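Local coordinates for protein DNA-dependent metalloprotease WSS1 homolog 2 (Schizosaccharomyces pombe, PDB 5JIG) that probably cleaves DNA-bound proteins as a DNA-dependent zinc metalloprotease, through its WLM domain, helping to repair toxic DNA-protein cross-links, at residues 4-9 and 35-40; 45-50 and 73-78. One frame throughout, in Å; residues are numbered along the deposited sequence. Where two conformers were deposited one is given.

How the contacts relate
From the N terminus the chain runs along 4-9 into edge strand 6-10, then through helix 17-29 to helix 31-40, whose last turns come back against 4-9; contact 1 closes this first, largely helical loop. The chain next enters strand 44-50, passes strand 64-67 and returns in strand 72-76, where contact 2 closes a second loop containing no helix. The two loops follow in series, neither nesting nor crossing, with contact centres about 14 Å apart. They meet in the sheet, where strand 6-10 neighbours 44-50 and Leu47 N lies 2.9 Å from Glu8 O, a probable hydrogen bond. Contact 1 thus ties a helix to the edge-strand lead-in, contact 2 two sheet strands.

Contact 1. Residues 4-9 and 35-40; sequences YTFNEL and KIMDSH
A Met-aromatic contact joins Met37, on helix 31-40, to Phe6, on the segment that carries the chain into edge strand 6-10. The sulfur approaches one rim of the ring obliquely, with Met37 SD 3.4 Å from Phe6 CE1. The terminal methyl goes further in: Met37 CE stands 3.9 Å from the centroid of the Phe6 ring and only 14° off the normal, which meets the geometry of a CH-pi contact over the face. The two side chains cross at about a right angle, and a bend at the thioether (chi3 72°) brings the methyl over the ring. The same methyl also packs against the backbone before the phenylalanine, with Met37 CE 3.6 Å from Thr5 O.

In the fold, this pairing fastens the helix to the lead-in of the first strand of the mixed sheet. Val44, on the adjacent strand 44-50, touches both Phe6 and Met37, and Arg28 of helix 17-29 also packs on Phe6. The side chain of Phe6 is about 8 Å from that of Glu98, the predicted active-site residue, so Phe6 lies near the HExxH residues of helix 88-100 without touching them.

Nearer the N terminus, Tyr4 meets the helix through its first side-chain carbon: Tyr4 CB lies 3.3 Å from the backbone oxygen Met37 O, and it also packs 4.3 Å from the side-chain carbon Met37 CB. In one of its two conformers, the carboxylate of Asp38 comes to the edge of the tyrosine ring, close to its plane, with Asp38 OD2 3.5 Å from Tyr4 CD1; ring and carboxylate planes then stand 79° apart. Asp38 OD2 is hydrogen-bonded to Ser2 OG, which also accepts a hydrogen bond from Tyr4 N.

Contact 2. Residues 45-50 and 73-78; sequences PLLSEM and IELRLR
Parallel pairing of strands 44-50 and 72-76 forms the centre of the mixed sheet in this WLM protease domain; the axes of 46-50 and 73-76 approach to 4.1 Å. Ser48 is gripped through both backbone polar atoms: Ser48 N donates to Ile73 O (2.9 Å), and Ser48 O accepts from Leu75 N. Leu47 CD1 packs 3.8 Å from Ile73 CG2 and also meets Leu75 CD1, on the face where Ile73 touches Glu98, the predicted active-site residue, on helix 88-100.

From within the paired strand, Glu49 reaches over to Arg78. With CG opposite the backbone N (chi1 180°) and an extended chain, its carboxylate spans to the guanidinium, lying nearly coplanar with it (18°). Water 2 links Glu49 OE2 to Arg78 NH1, and Glu49 OE2 also accepts from Leu12 N. A leucine in place of Glu49 would probably leave the buried Arg78 without its charge partner and Leu12 N without its acceptor. The salt bridge itself runs from Arg78 NE to the syn lone pair of Glu49 OE1 at 2.8 Å, bent to 136° at the hydrogen, while water 1 donates to that same oxygen.

Contact 1. Residues 4-9 and 35-40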
loop_
_atom_site.group_PDB
_atom_site.type_symbol
_atom_site.label_atom_id
_atom_site.label_comp_id
_atom_site.label_asym_id
_atom_site.label_seq_id
_atom_site.Cartn_x
_atom_site.Cartn_y
_atom_site.Cartn_z
ATOM N N TYR A 4 0.125 2.219 -14.030
ATOM C CA TYR A 4 -0.663 2.044 -12.840
ATOM C C TYR A 4 0.220 1.450 -11.743
ATOM O O TYR A 4 0.211 0.245 -11.481
ATOM C CB TYR A 4 -1.911 1.190 -13.141
ATOM C CG TYR A 4 -2.731 1.813 -14.268
ATOM C CD1 TYR A 4 -3.052 1.099 -15.395
ATOM C CD2 TYR A 4 -3.225 3.102 -14.133
ATOM C CE1 TYR A 4 -3.797 1.664 -16.439
ATOM C CE2 TYR A 4 -3.964 3.665 -15.165
ATOM C CZ TYR A 4 -4.259 2.950 -16.269
ATOM O OH TYR A 4 -5.020 3.540 -17.272
ATOM N N THR A 5 0.948 2.337 -11.115
ATOM C CA THR A 5 1.949 1.985 -10.121
ATOM C C THR A 5 2.130 3.163 -9.159
ATOM O O THR A 5 1.423 4.151 -9.217
ATOM C CB THR A 5 3.244 1.579 -10.838
ATOM O OG1 THR A 5 4.121 0.964 -9.876
ATOM C CG2 THR A 5 3.915 2.743 -11.530
ATOM N N PHE A 6 3.123 3.008 -8.268
ATOM C CA PHE A 6 3.562 4.056 -7.345
ATOM C C PHE A 6 4.800 4.719 -7.990
ATOM O O PHE A 6 5.794 4.049 -8.196
ATOM C CB PHE A 6 3.930 3.467 -5.998
ATOM C CG PHE A 6 2.789 2.728 -5.348
ATOM C CD1 PHE A 6 2.701 1.364 -5.472
ATOM C CD2 PHE A 6 1.788 3.395 -4.691
ATOM C CE1 PHE A 6 1.635 0.666 -4.905
ATOM C CE2 PHE A 6 0.731 2.706 -4.107
ATOM C CZ PHE A 6 0.641 1.343 -4.249
ATOM N N ASN A 7 4.713 5.996 -8.319
ATOM C CA ASN A 7 5.760 6.593 -9.111
ATOM C C ASN A 7 7.053 6.860 -8.343
ATOM O O ASN A 7 8.107 6.872 -8.953
ATOM C CB ASN A 7 5.284 7.893 -9.763
ATOM C CG ASN A 7 4.267 7.673 -10.846
ATOM O OD1 ASN A 7 4.181 6.604 -11.432
ATOM N ND2 ASN A 7 3.463 8.717 -11.095
ATOM N N GLU A 8 6.955 7.078 -7.041
ATOM C CA GLU A 8 8.094 7.356 -6.193
ATOM C C GLU A 8 7.846 6.754 -4.832
ATOM O O GLU A 8 6.724 6.723 -4.345
ATOM C CB GLU A 8 8.306 8.873 -6.049
ATOM C CG GLU A 8 9.538 9.228 -5.260
ATOM C CD GLU A 8 9.841 10.719 -5.171
ATOM O OE1 GLU A 8 10.785 11.101 -4.477
ATOM O OE2 GLU A 8 9.089 11.542 -5.751
ATOM N N LEU A 9 8.932 6.235 -4.248
ATOM C CA LEU A 9 8.970 5.659 -2.913
ATOM C C LEU A 9 9.793 6.570 -2.026
ATOM O O LEU A 9 10.859 7.041 -2.422
ATOM C CB LEU A 9 9.597 4.270 -2.934
ATOM C CG LEU A 9 9.003 3.297 -3.932
ATOM C CD1 LEU A 9 9.718 1.996 -3.810
ATOM C CD2 LEU A 9 7.505 3.115 -3.743
ATOM N N LYS A 35 -1.924 -6.173 -9.989
ATOM C CA LYS A 35 -3.163 -6.580 -10.625
ATOM C C LYS A 35 -4.291 -5.643 -10.329
ATOM O O LYS A 35 -5.028 -5.271 -11.225
ATOM C CB LYS A 35 -3.508 -8.032 -10.163
ATOM C CG LYS A 35 -4.663 -8.654 -10.855
ATOM C CD LYS A 35 -4.254 -9.259 -12.140
ATOM C CE LYS A 35 -5.387 -10.048 -12.783
ATOM N NZ LYS A 35 -5.550 -9.778 -14.195
ATOM N N ILE A 36 -4.452 -5.256 -9.048
ATOM C CA ILE A 36 -5.537 -4.376 -8.726
ATOM C C ILE A 36 -5.302 -2.938 -9.212
ATOM O O ILE A 36 -6.276 -2.251 -9.575
ATOM C CB ILE A 36 -5.949 -4.426 -7.247
ATOM C CG1 ILE A 36 -4.837 -4.012 -6.312
ATOM C CG2 ILE A 36 -6.501 -5.801 -6.943
ATOM C CD1 ILE A 36 -5.259 -3.882 -4.856
ATOM N N MET A 37 -4.067 -2.456 -9.184
ATOM C CA MET A 37 -3.817 -1.107 -9.710
ATOM C C MET A 37 -4.089 -1.052 -11.215
ATOM O O MET A 37 -4.634 -0.060 -11.705
ATOM C CB MET A 37 -2.463 -0.633 -9.310
ATOM C CG MET A 37 -2.427 -0.493 -7.783
ATOM S SD MET A 37 -0.821 0.126 -7.128
ATOM C CE MET A 37 -0.893 1.857 -7.639
ATOM N N ASP A 38 -3.746 -2.130 -11.928
ATOM C CA ASP A 38 -4.072 -2.207 -13.355
ATOM C C ASP A 38 -5.588 -2.302 -13.523
ATOM O O ASP A 38 -6.165 -1.573 -14.348
ATOM C CB ASP A 38 -3.375 -3.412 -13.977
ATOM C CG ASP A 38 -1.929 -3.168 -14.235
ATOM O OD1 ASP A 38 -1.185 -4.153 -14.338
ATOM O OD2 ASP A 38 -1.556 -2.002 -14.594
ATOM N N SER A 39 -6.255 -3.190 -12.791
ATOM C CA SER A 39 -7.705 -3.395 -12.995
ATOM C C SER A 39 -8.503 -2.155 -12.708
ATOM O O SER A 39 -9.481 -1.847 -13.387
ATOM C CB SER A 39 -8.197 -4.568 -12.121
ATOM O OG SER A 39 -7.574 -5.773 -12.523
ATOM N N HIS A 40 -8.101 -1.419 -11.658
ATOM C CA HIS A 40 -8.803 -0.242 -11.231
ATOM C C HIS A 40 -8.198 1.073 -11.762
ATOM O O HIS A 40 -8.685 2.134 -11.447
ATOM C CB HIS A 40 -9.023 -0.202 -9.713
ATOM C CG HIS A 40 -10.352 0.243 -9.305
ATOM N ND1 HIS A 40 -10.858 1.447 -9.699
ATOM C CD2 HIS A 40 -11.342 -0.335 -8.589
ATOM C CE1 HIS A 40 -12.082 1.622 -9.212
ATOM N NE2 HIS A 40 -12.413 0.543 -8.517
#

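Contact 2. Residues 45-50 and 73-78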
loop_
_atom_site.group_PDB
_atom_site.type_symbol
_atom_site.label_atom_id
_atom_site.label_comp_id
_atom_site.label_asym_id
_atom_site.label_seq_id
_atom_site.Cartn_x
_atom_site.Cartn_y
_atom_site.Cartn_z
ATOM N N PRO A 45 1.127 8.857 -7.152
ATOM C CA PRO A 45 2.440 9.495 -7.325
ATOM C C PRO A 45 3.485 9.136 -6.275
ATOM O O PRO A 45 4.672 9.034 -6.598
ATOM C CB PRO A 45 2.106 11.001 -7.288
ATOM C CG PRO A 45 0.741 11.061 -7.912
ATOM C CD PRO A 45 0.023 9.823 -7.379
ATOM N N LEU A 46 3.054 8.970 -5.029
ATOM C CA LEU A 46 3.994 8.784 -3.949
ATOM C C LEU A 46 3.499 7.742 -2.976
ATOM O O LEU A 46 2.325 7.796 -2.527
ATOM C CB LEU A 46 4.178 10.117 -3.197
ATOM C CG LEU A 46 5.185 10.171 -2.042
ATOM C CD1 LEU A 46 6.565 9.757 -2.463
ATOM C CD2 LEU A 46 5.181 11.559 -1.413
ATOM N N LEU A 47 4.368 6.797 -2.602
ATOM C CA LEU A 47 4.124 5.821 -1.545
ATOM C C LEU A 47 5.242 6.041 -0.537
ATOM O O LEU A 47 6.447 5.934 -0.879
ATOM C CB LEU A 47 4.188 4.401 -2.072
ATOM C CG LEU A 47 4.006 3.277 -1.053
ATOM C CD1 LEU A 47 2.624 3.353 -0.410
ATOM C CD2 LEU A 47 4.224 1.930 -1.693
ATOM N N SER A 48 4.904 6.387 0.705
ATOM C CA SER A 48 5.878 6.693 1.742
ATOM C C SER A 48 5.683 5.813 2.961
ATOM O O SER A 48 4.592 5.329 3.261
ATOM C CB SER A 48 5.779 8.120 2.247
ATOM O OG SER A 48 6.003 9.112 1.210
ATOM N N GLU A 49 6.770 5.693 3.699
ATOM C CA GLU A 49 6.723 5.139 5.054
ATOM C C GLU A 49 6.194 6.164 5.999
ATOM O O GLU A 49 6.657 7.307 6.061
ATOM C CB GLU A 49 8.171 4.807 5.449
ATOM C CG GLU A 49 8.246 4.230 6.838
ATOM C CD GLU A 49 9.666 3.920 7.306
ATOM O OE1 GLU A 49 9.771 3.225 8.326
ATOM O OE2 GLU A 49 10.618 4.378 6.623
ATOM N N MET A 50 5.182 5.755 6.779
ATOM C CA MET A 50 4.545 6.522 7.776
ATOM C C MET A 50 5.429 6.503 9.039
ATOM O O MET A 50 5.987 5.471 9.431
ATOM C CB MET A 50 3.186 5.932 8.100
ATOM C CG MET A 50 2.219 6.703 8.903
ATOM S SD MET A 50 0.628 5.798 8.934
ATOM C CE MET A 50 -0.210 6.798 10.176
ATOM N N ILE A 73 0.018 7.823 -0.644
ATOM C CA ILE A 73 -0.347 6.825 0.357
ATOM C C ILE A 73 0.858 6.628 1.284
ATOM O O ILE A 73 2.005 6.580 0.810
ATOM C CB ILE A 73 -0.811 5.517 -0.315
ATOM C CG1 ILE A 73 -2.163 5.758 -0.964
ATOM C CG2 ILE A 73 -0.845 4.363 0.675
ATOM C CD1 ILE A 73 -2.678 4.605 -1.823
ATOM N N GLU A 74 0.574 6.532 2.577
ATOM C CA GLU A 74 1.594 6.257 3.577
ATOM C C GLU A 74 1.252 4.946 4.290
ATOM O O GLU A 74 0.074 4.614 4.487
ATOM C CB GLU A 74 1.765 7.324 4.616
ATOM C CG GLU A 74 1.809 8.728 4.084
ATOM C CD GLU A 74 2.276 9.736 5.085
ATOM O OE1 GLU A 74 3.103 9.386 5.955
ATOM O OE2 GLU A 74 1.807 10.900 4.981
ATOM N N LEU A 75 2.293 4.201 4.674
ATOM C CA LEU A 75 2.123 2.921 5.374
ATOM C C LEU A 75 3.090 2.874 6.542
ATOM O O LEU A 75 4.289 3.110 6.387
ATOM C CB LEU A 75 2.483 1.743 4.462
ATOM C CG LEU A 75 1.629 1.595 3.210
ATOM C CD1 LEU A 75 2.260 0.545 2.339
ATOM C CD2 LEU A 75 0.172 1.257 3.525
ATOM N N ARG A 76 2.589 2.493 7.732
ATOM C CA ARG A 76 3.468 2.260 8.857
ATOM C C ARG A 76 4.141 0.902 8.640
ATOM O O ARG A 76 3.449 -0.124 8.535
ATOM C CB ARG A 76 2.721 2.324 10.182
ATOM C CG ARG A 76 3.642 2.212 11.371
ATOM C CD ARG A 76 2.974 1.788 12.629
ATOM N NE ARG A 76 1.940 2.725 12.989
ATOM C CZ ARG A 76 1.903 3.504 14.044
ATOM N NH1 ARG A 76 0.914 4.363 14.107
ATOM N NH2 ARG A 76 2.784 3.342 15.057
ATOM N N LEU A 77 5.453 0.899 8.449
ATOM C CA LEU A 77 6.197 -0.335 8.207
ATOM C C LEU A 77 6.766 -0.896 9.499
ATOM O O LEU A 77 7.037 -2.110 9.558
ATOM C CB LEU A 77 7.323 -0.067 7.239
ATOM C CG LEU A 77 6.901 0.464 5.876
ATOM C CD1 LEU A 77 8.174 0.701 5.039
ATOM C CD2 LEU A 77 5.937 -0.477 5.149
ATOM N N ARG A 78 7.031 -0.027 10.485
ATOM C CA ARG A 78 7.843 -0.363 11.630
ATOM C C ARG A 78 7.031 -0.582 12.856
ATOM O O ARG A 78 5.935 -0.013 13.028
ATOM C CB ARG A 78 8.866 0.764 11.889
ATOM C CG ARG A 78 9.922 0.882 10.812
ATOM C CD ARG A 78 10.816 2.084 11.037
ATOM N NE ARG A 78 11.789 2.277 10.004
ATOM C CZ ARG A 78 13.071 1.852 10.037
ATOM N NH1 ARG A 78 13.873 2.092 9.038
ATOM N NH2 ARG A 78 13.498 1.186 11.121
HETATM O O HOH W 1 7.318 2.900 9.615
HETATM O O HOH W 2 13.208 4.000 7.173
HETATM O O HOH W 3 5.809 9.853 5.676
#